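Local coordinates for EGF family domain-containing protein (Toxoplasma gondii, PDB 4Z80) that binds a RON2-like rhoptry-neck peptide and probably takes part in host-cell invasion at the moving junction, at residues A[249-263]-A[277-291]. Numbering follows the deposited sequence.
Sequences ITGPFECSILSRCTT and SLPAMFDMSTGECRL
A disulfide pins a helix to a strand of the sheet it covers: Cys255 SG and Cys289 SG are joined at 2.1 Å, with a chi3 of 84°. Both sulfurs lie anti to their backbone N, reaching toward each other across the interface. Cys255 SG also rests on Ala280 CB at 3.7 Å, while Leu258 CD2 covers the sulfur of Cys289. Toward the helix start, the Phe282 ring slips beneath the turn leading into helix 252-262. Gly251 C sits 3.8 Å above the centre of one ring face and Pro252 N nearer the rim, with Met284 SD in plane at the edge. The example illustrates how a PAN-type domain of the apical membrane antigen 1 family packs a helix along an antiparallel sheet. The helix runs at 35° to strand 289-291 and roughly antiparallel to its hairpin partner 280-283, which strand 329-332 flanks on its other side. Near the helix's far end, Ser259 OG donates to Leu278 O at 2.6 Å, in the carbonyl plane and on a lone pair; Ser334 is a second partner of this buried hydroxyl. Beside it, Leu291 CD2 packs on Ser259 CB, and a water links Ser259 O with Leu278 N.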
ATOM      1  N   ILE A 249       0.626  15.028  -2.962  1.00 19.36           N
ATOM      2  CA  ILE A 249       0.405  13.807  -2.189  1.00 17.99           C
ATOM      3  C   ILE A 249       0.484  14.140  -0.705  1.00 16.98           C
ATOM      4  O   ILE A 249       1.530  14.017  -0.074  1.00 20.78           O
ATOM      5  CB  ILE A 249       1.416  12.707  -2.557  1.00 15.33           C
ATOM      6  CG1 ILE A 249       1.400  12.458  -4.068  1.00 18.88           C
ATOM      7  CG2 ILE A 249       1.062  11.414  -1.814  1.00 17.98           C
ATOM      8  CD1 ILE A 249       2.396  11.404  -4.556  1.00 19.11           C
ATOM      9  N   THR A 250      -0.650  14.554  -0.156  1.00 18.46           N
ATOM     10  CA  THR A 250      -0.691  15.125   1.185  1.00 18.84           C
ATOM     11  C   THR A 250      -1.104  14.124   2.263  1.00 20.34           C
ATOM     12  O   THR A 250      -0.981  14.408   3.452  1.00 21.73           O
ATOM     13  CB  THR A 250      -1.659  16.326   1.236  1.00 22.03           C
ATOM     14  OG1 THR A 250      -2.958  15.923   0.789  1.00 25.01           O
ATOM     15  CG2 THR A 250      -1.159  17.449   0.342  1.00 28.01           C
ATOM     16  N   GLY A 251      -1.580  12.953   1.853  1.00 17.03           N
ATOM     17  CA  GLY A 251      -2.074  11.974   2.802  1.00 15.38           C
ATOM     18  C   GLY A 251      -2.193  10.614   2.158  1.00 14.99           C
ATOM     19  O   GLY A 251      -1.929  10.463   0.972  1.00 14.87           O
ATOM     20  N   PRO A 252      -2.596   9.610   2.946  1.00 13.54           N
ATOM     21  CA  PRO A 252      -2.656   8.244   2.414  1.00 14.44           C
ATOM     22  C   PRO A 252      -3.593   8.083   1.220  1.00 13.66           C
ATOM     23  O   PRO A 252      -3.268   7.304   0.332  1.00 14.54           O
ATOM     24  CB  PRO A 252      -3.137   7.412   3.610  1.00 17.52           C
ATOM     25  CG  PRO A 252      -3.530   8.369   4.673  1.00 19.19           C
ATOM     26  CD  PRO A 252      -2.836   9.662   4.396  1.00 16.21           C
ATOM     27  N   PHE A 253      -4.725   8.780   1.165  1.00 14.83           N
ATOM     28  CA  PHE A 253      -5.600   8.609   0.011  1.00 13.79           C
ATOM     29  C   PHE A 253      -4.947   9.141  -1.266  1.00 14.18           C
ATOM     30  O   PHE A 253      -5.048   8.524  -2.327  1.00 14.21           O
ATOM     31  CB  PHE A 253      -6.951   9.288   0.216  1.00 17.72           C
ATOM     32  CG  PHE A 253      -7.807   9.269  -1.017  1.00 16.80           C
ATOM     33  CD1 PHE A 253      -8.304   8.075  -1.516  1.00 16.38           C
ATOM     34  CD2 PHE A 253      -8.073  10.440  -1.710  1.00 17.92           C
ATOM     35  CE1 PHE A 253      -9.062   8.049  -2.661  1.00 14.36           C
ATOM     36  CE2 PHE A 253      -8.838  10.421  -2.857  1.00 19.87           C
ATOM     37  CZ  PHE A 253      -9.333   9.225  -3.339  1.00 18.69           C
ATOM     38  N   GLU A 254      -4.277  10.284  -1.175  1.00 15.48           N
ATOM     39  CA  GLU A 254      -3.584  10.817  -2.336  1.00 16.04           C
ATOM     40  C   GLU A 254      -2.490   9.852  -2.803  1.00 14.96           C
ATOM     41  O   GLU A 254      -2.241   9.711  -3.994  1.00 15.82           O
ATOM     42  CB  GLU A 254      -3.010  12.193  -2.015  1.00 16.51           C
ATOM     43  CG  GLU A 254      -4.086  13.277  -1.855  1.00 23.68           C
ATOM     44  CD  GLU A 254      -4.834  13.216  -0.526  1.00 28.11           C
ATOM     45  OE1 GLU A 254      -4.357  12.552   0.420  1.00 21.05           O
ATOM     46  OE2 GLU A 254      -5.912  13.845  -0.428  1.00 32.95           O
ATOM     47  N   CYS A 255      -1.867   9.155  -1.859  1.00 14.71           N
ATOM     48  CA  CYS A 255      -0.870   8.150  -2.202  1.00 14.99           C
ATOM     49  C   CYS A 255      -1.516   7.019  -3.011  1.00 14.49           C
ATOM     50  O   CYS A 255      -0.937   6.542  -3.990  1.00 14.74           O
ATOM     51  CB  CYS A 255      -0.212   7.626  -0.925  1.00 17.56           C
ATOM     52  SG  CYS A 255       1.157   6.480  -1.190  1.00 19.32           S
ATOM     53  N   SER A 256      -2.724   6.601  -2.628  1.00 12.40           N
ATOM     54  CA  SER A 256      -3.434   5.561  -3.388  1.00 13.10           C
ATOM     55  C   SER A 256      -3.724   6.016  -4.827  1.00 13.96           C
ATOM     56  O   SER A 256      -3.723   5.196  -5.748  1.00 13.84           O
ATOM     57  CB  SER A 256      -4.741   5.148  -2.688  1.00 15.52           C
ATOM     58  OG  SER A 256      -5.793   6.091  -2.866  1.00 14.54           O
ATOM     59  N   ILE A 257      -3.953   7.316  -5.026  1.00 14.47           N
ATOM     60  CA  ILE A 257      -4.224   7.832  -6.362  1.00 14.05           C
ATOM     61  C   ILE A 257      -2.994   7.659  -7.247  1.00 10.48           C
ATOM     62  O   ILE A 257      -3.116   7.348  -8.435  1.00 14.32           O
ATOM     63  CB  ILE A 257      -4.645   9.326  -6.324  1.00 11.96           C
ATOM     64  CG1 ILE A 257      -6.055   9.460  -5.731  1.00 15.92           C
ATOM     65  CG2 ILE A 257      -4.590   9.960  -7.730  1.00 16.80           C
ATOM     66  CD1 ILE A 257      -6.511  10.904  -5.510  1.00 19.07           C
ATOM     67  N   LEU A 258      -1.804   7.866  -6.688  1.00 13.45           N
ATOM     68  CA  LEU A 258      -0.588   7.639  -7.459  1.00 12.23           C
ATOM     69  C   LEU A 258      -0.567   6.207  -7.991  1.00 13.74           C
ATOM     70  O   LEU A 258      -0.238   5.976  -9.148  1.00 13.01           O
ATOM     71  CB  LEU A 258       0.667   7.923  -6.623  1.00 15.15           C
ATOM     72  CG  LEU A 258       2.002   7.724  -7.353  1.00 13.74           C
ATOM     73  CD1 LEU A 258       2.114   8.641  -8.578  1.00 17.10           C
ATOM     74  CD2 LEU A 258       3.175   7.952  -6.410  1.00 14.12           C
ATOM     75  N   SER A 259      -0.952   5.240  -7.161  1.00 13.02           N
ATOM     76  CA  SER A 259      -1.037   3.857  -7.623  1.00 12.02           C
ATOM     77  C   SER A 259      -2.107   3.646  -8.684  1.00 12.49           C
ATOM     78  O   SER A 259      -1.854   3.042  -9.725  1.00 14.64           O
ATOM     79  CB  SER A 259      -1.313   2.908  -6.455  1.00 13.95           C
ATOM     80  OG  SER A 259      -1.762   1.655  -6.967  1.00 13.67           O
ATOM     81  N   ARG A 260      -3.312   4.136  -8.406  1.00 12.32           N
ATOM     82  CA  ARG A 260      -4.435   3.992  -9.325  1.00 11.60           C
ATOM     83  C   ARG A 260      -4.054   4.404 -10.741  1.00 12.18           C
ATOM     84  O   ARG A 260      -4.390   3.738 -11.722  1.00 14.86           O
ATOM     85  CB  ARG A 260      -5.610   4.843  -8.839  1.00 13.52           C
ATOM     86  CG  ARG A 260      -6.790   4.852  -9.779  1.00 14.49           C
ATOM     87  CD  ARG A 260      -7.894   5.750  -9.279  1.00 16.40           C
ATOM     88  NE  ARG A 260      -8.974   5.818 -10.245  1.00 14.60           N
ATOM     89  CZ  ARG A 260     -10.079   6.541 -10.083  1.00 16.62           C
ATOM     90  NH1 ARG A 260     -10.240   7.275  -8.995  1.00 16.03           N
ATOM     91  NH2 ARG A 260     -11.017   6.528 -11.021  1.00 17.94           N
ATOM     92  N   CYS A 261      -3.333   5.510 -10.831  1.00 14.53           N
ATOM     93  CA  CYS A 261      -3.132   6.170 -12.113  1.00 14.39           C
ATOM     94  C   CYS A 261      -1.929   5.669 -12.909  1.00 18.92           C
ATOM     95  O   CYS A 261      -1.811   5.983 -14.094  1.00 16.55           O
ATOM     96  CB  CYS A 261      -2.988   7.677 -11.898  1.00 13.50           C
ATOM     97  SG  CYS A 261      -4.453   8.465 -11.216  1.00 17.12           S
ATOM     98  N   THR A 262      -1.039   4.902 -12.282  1.00 15.46           N
ATOM     99  CA  THR A 262       0.232   4.551 -12.925  1.00 12.83           C
ATOM    100  C   THR A 262       0.354   3.094 -13.382  1.00 13.82           C
ATOM    101  O   THR A 262       1.405   2.697 -13.868  1.00 14.70           O
ATOM    102  CB  THR A 262       1.433   4.849 -11.996  1.00 12.39           C
ATOM    103  OG1 THR A 262       1.246   4.220 -10.717  1.00 14.90           O
ATOM    104  CG2 THR A 262       1.598   6.344 -11.802  1.00 15.86           C
ATOM    105  N   THR A 263      -0.711   2.304 -13.245  1.00 13.55           N
ATOM    106  CA  THR A 263      -0.710   0.918 -13.711  1.00 12.84           C
ATOM    107  C   THR A 263      -0.123   0.741 -15.112  1.00 14.71           C
ATOM    108  O   THR A 263       0.734  -0.119 -15.333  1.00 14.58           O
ATOM    109  CB  THR A 263      -2.150   0.354 -13.692  1.00 12.82           C
ATOM    110  OG1 THR A 263      -2.563   0.172 -12.328  1.00 14.60           O
ATOM    111  CG2 THR A 263      -2.269  -0.972 -14.454  1.00 15.93           C
ATOM    112  N   SER A 277      -2.892  -2.086  -9.794  1.00 13.91           N
ATOM    113  CA  SER A 277      -3.503  -1.779  -8.511  1.00 12.73           C
ATOM    114  C   SER A 277      -2.540  -2.019  -7.355  1.00 13.21           C
ATOM    115  O   SER A 277      -2.885  -2.630  -6.346  1.00 11.26           O
ATOM    116  CB  SER A 277      -4.787  -2.592  -8.337  1.00 13.94           C
ATOM    117  OG  SER A 277      -5.678  -2.288  -9.397  1.00 15.39           O
ATOM    118  N   LEU A 278      -1.332  -1.499  -7.502  1.00 11.59           N
ATOM    119  CA  LEU A 278      -0.273  -1.770  -6.543  1.00 10.35           C
ATOM    120  C   LEU A 278      -0.558  -1.116  -5.206  1.00 11.57           C
ATOM    121  O   LEU A 278      -1.006   0.027  -5.152  1.00 12.93           O
ATOM    122  CB  LEU A 278       1.072  -1.278  -7.075  1.00 11.76           C
ATOM    123  CG  LEU A 278       1.584  -1.962  -8.342  1.00 12.35           C
ATOM    124  CD1 LEU A 278       2.923  -1.366  -8.747  1.00 12.86           C
ATOM    125  CD2 LEU A 278       1.705  -3.460  -8.165  1.00 11.84           C
ATOM    126  N   PRO A 279      -0.265  -1.824  -4.108  1.00 10.46           N
ATOM    127  CA  PRO A 279      -0.331  -1.175  -2.804  1.00 11.20           C
ATOM    128  C   PRO A 279       0.843  -0.215  -2.618  1.00 11.02           C
ATOM    129  O   PRO A 279       1.775  -0.194  -3.431  1.00 10.56           O
ATOM    130  CB  PRO A 279      -0.271  -2.356  -1.832  1.00 11.29           C
ATOM    131  CG  PRO A 279       0.559  -3.358  -2.518  1.00 10.80           C
ATOM    132  CD  PRO A 279       0.275  -3.192  -4.006  1.00 10.60           C
ATOM    133  N   ALA A 280       0.796   0.583  -1.559  1.00 12.20           N
ATOM    134  CA  ALA A 280       1.816   1.587  -1.324  1.00 11.12           C
ATOM    135  C   ALA A 280       2.032   1.817   0.158  1.00 11.92           C
ATOM    136  O   ALA A 280       1.164   1.526   0.982  1.00 13.17           O
ATOM    137  CB  ALA A 280       1.436   2.903  -2.012  1.00 11.79           C
ATOM    138  N   MET A 281       3.214   2.333   0.480  1.00 12.45           N
ATOM    139  CA  MET A 281       3.546   2.812   1.813  1.00 10.70           C
ATOM    140  C   MET A 281       3.581   4.336   1.830  1.00 12.90           C
ATOM    141  O   MET A 281       4.268   4.941   1.013  1.00 13.83           O
ATOM    142  CB  MET A 281       4.903   2.276   2.249  1.00 11.96           C
ATOM    143  CG  MET A 281       4.987   0.766   2.369  1.00 12.28           C
ATOM    144  SD  MET A 281       3.826   0.069   3.569  1.00 12.95           S
ATOM    145  CE  MET A 281       4.283   0.980   5.035  1.00 14.59           C
ATOM    146  N   PHE A 282       2.843   4.944   2.749  1.00 10.89           N
ATOM    147  CA  PHE A 282       2.914   6.382   2.975  1.00 13.10           C
ATOM    148  C   PHE A 282       3.589   6.661   4.304  1.00 14.49           C
ATOM    149  O   PHE A 282       3.309   5.999   5.298  1.00 13.82           O
ATOM    150  CB  PHE A 282       1.520   6.995   2.945  1.00 13.60           C
ATOM    151  CG  PHE A 282       1.516   8.495   3.027  1.00 15.78           C
ATOM    152  CD1 PHE A 282       1.953   9.255   1.955  1.00 16.84           C
ATOM    153  CD2 PHE A 282       1.059   9.141   4.163  1.00 16.82           C
ATOM    154  CE1 PHE A 282       1.950  10.638   2.018  1.00 17.81           C
ATOM    155  CE2 PHE A 282       1.050  10.532   4.233  1.00 18.71           C
ATOM    156  CZ  PHE A 282       1.496  11.276   3.156  1.00 17.24           C
ATOM    157  N   ASP A 283       4.501   7.630   4.307  1.00 14.28           N
ATOM    158  CA  ASP A 283       5.186   8.056   5.517  1.00 13.77           C
ATOM    159  C   ASP A 283       4.591   9.393   5.978  1.00 17.36           C
ATOM    160  O   ASP A 283       4.769  10.419   5.311  1.00 16.90           O
ATOM    161  CB  ASP A 283       6.687   8.163   5.242  1.00 18.24           C
ATOM    162  CG  ASP A 283       7.511   8.402   6.497  1.00 18.24           C
ATOM    163  OD1 ASP A 283       7.023   9.063   7.436  1.00 21.01           O
ATOM    164  OD2 ASP A 283       8.670   7.934   6.537  1.00 21.95           O
ATOM    165  N   MET A 284       3.869   9.368   7.099  1.00 15.68           N
ATOM    166  CA  MET A 284       3.172  10.554   7.607  1.00 19.09           C
ATOM    167  C   MET A 284       4.135  11.671   7.968  1.00 21.16           C
ATOM    168  O   MET A 284       3.756  12.842   7.958  1.00 23.07           O
ATOM    169  CB  MET A 284       2.338  10.215   8.848  1.00 20.13           C
ATOM    170  CG  MET A 284       1.238   9.193   8.640  1.00 21.45           C
ATOM    171  SD  MET A 284      -0.174   9.779   7.688  1.00 24.43           S
ATOM    172  CE  MET A 284      -0.843  11.011   8.808  1.00 29.88           C
ATOM    173  N   SER A 285       5.369  11.320   8.308  1.00 18.38           N
ATOM    174  CA  SER A 285       6.305  12.324   8.794  1.00 21.73           C
ATOM    175  C   SER A 285       7.020  13.030   7.638  1.00 24.79           C
ATOM    176  O   SER A 285       7.303  14.224   7.734  1.00 26.84           O
ATOM    177  CB  SER A 285       7.316  11.697   9.755  1.00 21.82           C
ATOM    178  OG  SER A 285       8.178  10.798   9.093  1.00 33.80           O
ATOM    179  N   THR A 286       7.281  12.316   6.545  1.00 21.32           N
ATOM    180  CA  THR A 286       8.050  12.881   5.431  1.00 17.94           C
ATOM    181  C   THR A 286       7.207  13.177   4.192  1.00 20.00           C
ATOM    182  O   THR A 286       7.650  13.902   3.294  1.00 22.74           O
ATOM    183  CB  THR A 286       9.184  11.945   5.012  1.00 22.46           C
ATOM    184  OG1 THR A 286       8.631  10.751   4.437  1.00 19.78           O
ATOM    185  CG2 THR A 286      10.056  11.584   6.208  1.00 24.24           C
ATOM    186  N   GLY A 287       6.010  12.605   4.130  1.00 17.55           N
ATOM    187  CA  GLY A 287       5.161  12.721   2.961  1.00 18.23           C
ATOM    188  C   GLY A 287       5.537  11.787   1.821  1.00 14.44           C
ATOM    189  O   GLY A 287       4.932  11.843   0.752  1.00 17.57           O
ATOM    190  N   GLU A 288       6.507  10.904   2.030  1.00 16.95           N
ATOM    191  CA  GLU A 288       6.902  10.007   0.955  1.00 16.04           C
ATOM    192  C   GLU A 288       5.823   8.962   0.655  1.00 15.02           C
ATOM    193  O   GLU A 288       5.310   8.299   1.568  1.00 16.14           O
ATOM    194  CB  GLU A 288       8.220   9.307   1.279  1.00 17.28           C
ATOM    195  CG  GLU A 288       8.665   8.385   0.153  1.00 16.33           C
ATOM    196  CD  GLU A 288      10.090   7.908   0.296  1.00 21.44           C
ATOM    197  OE1 GLU A 288      10.644   7.995   1.413  1.00 28.60           O
ATOM    198  OE2 GLU A 288      10.658   7.450  -0.713  1.00 17.88           O
ATOM    199  N   CYS A 289       5.496   8.824  -0.628  1.00 15.41           N
ATOM    200  CA  CYS A 289       4.603   7.780  -1.128  1.00 14.72           C
ATOM    201  C   CYS A 289       5.432   6.815  -1.965  1.00 14.69           C
ATOM    202  O   CYS A 289       5.989   7.206  -2.992  1.00 16.20           O
ATOM    203  CB  CYS A 289       3.461   8.385  -1.956  1.00 15.55           C
ATOM    204  SG  CYS A 289       2.332   7.201  -2.718  1.00 19.91           S
ATOM    205  N   ARG A 290       5.520   5.562  -1.528  1.00 12.79           N
ATOM    206  CA  ARG A 290       6.329   4.554  -2.216  1.00 12.33           C
ATOM    207  C   ARG A 290       5.443   3.399  -2.667  1.00 12.77           C
ATOM    208  O   ARG A 290       4.809   2.746  -1.846  1.00 13.42           O
ATOM    209  CB  ARG A 290       7.440   4.040  -1.303  1.00 11.86           C
ATOM    210  CG  ARG A 290       8.534   3.300  -2.037  1.00 13.23           C
ATOM    211  CD  ARG A 290       9.590   4.282  -2.554  1.00 13.41           C
ATOM    212  NE  ARG A 290      10.605   3.607  -3.357  1.00 12.50           N
ATOM    213  CZ  ARG A 290      11.553   2.823  -2.852  1.00 12.84           C
ATOM    214  NH1 ARG A 290      11.604   2.608  -1.543  1.00 12.14           N
ATOM    215  NH2 ARG A 290      12.437   2.245  -3.648  1.00 12.16           N
ATOM    216  N   LEU A 291       5.385   3.165  -3.973  1.00 11.32           N
ATOM    217  CA  LEU A 291       4.638   2.041  -4.524  1.00 10.93           C
ATOM    218  C   LEU A 291       5.361   0.740  -4.206  1.00 12.57           C
ATOM    219  O   LEU A 291       6.590   0.693  -4.251  1.00 11.33           O
ATOM    220  CB  LEU A 291       4.474   2.190  -6.036  1.00 11.89           C
ATOM    221  CG  LEU A 291       3.752   3.454  -6.508  1.00 12.00           C
ATOM    222  CD1 LEU A 291       3.748   3.490  -8.023  1.00 14.66           C
ATOM    223  CD2 LEU A 291       2.340   3.552  -5.970  1.00 15.53           C
TER
HETATM  224  O   HOH W   1       4.297  13.868  -0.625  1.00 29.04           O
HETATM  225  O   HOH W   2      -0.965   0.399  -9.891  1.00 13.30           O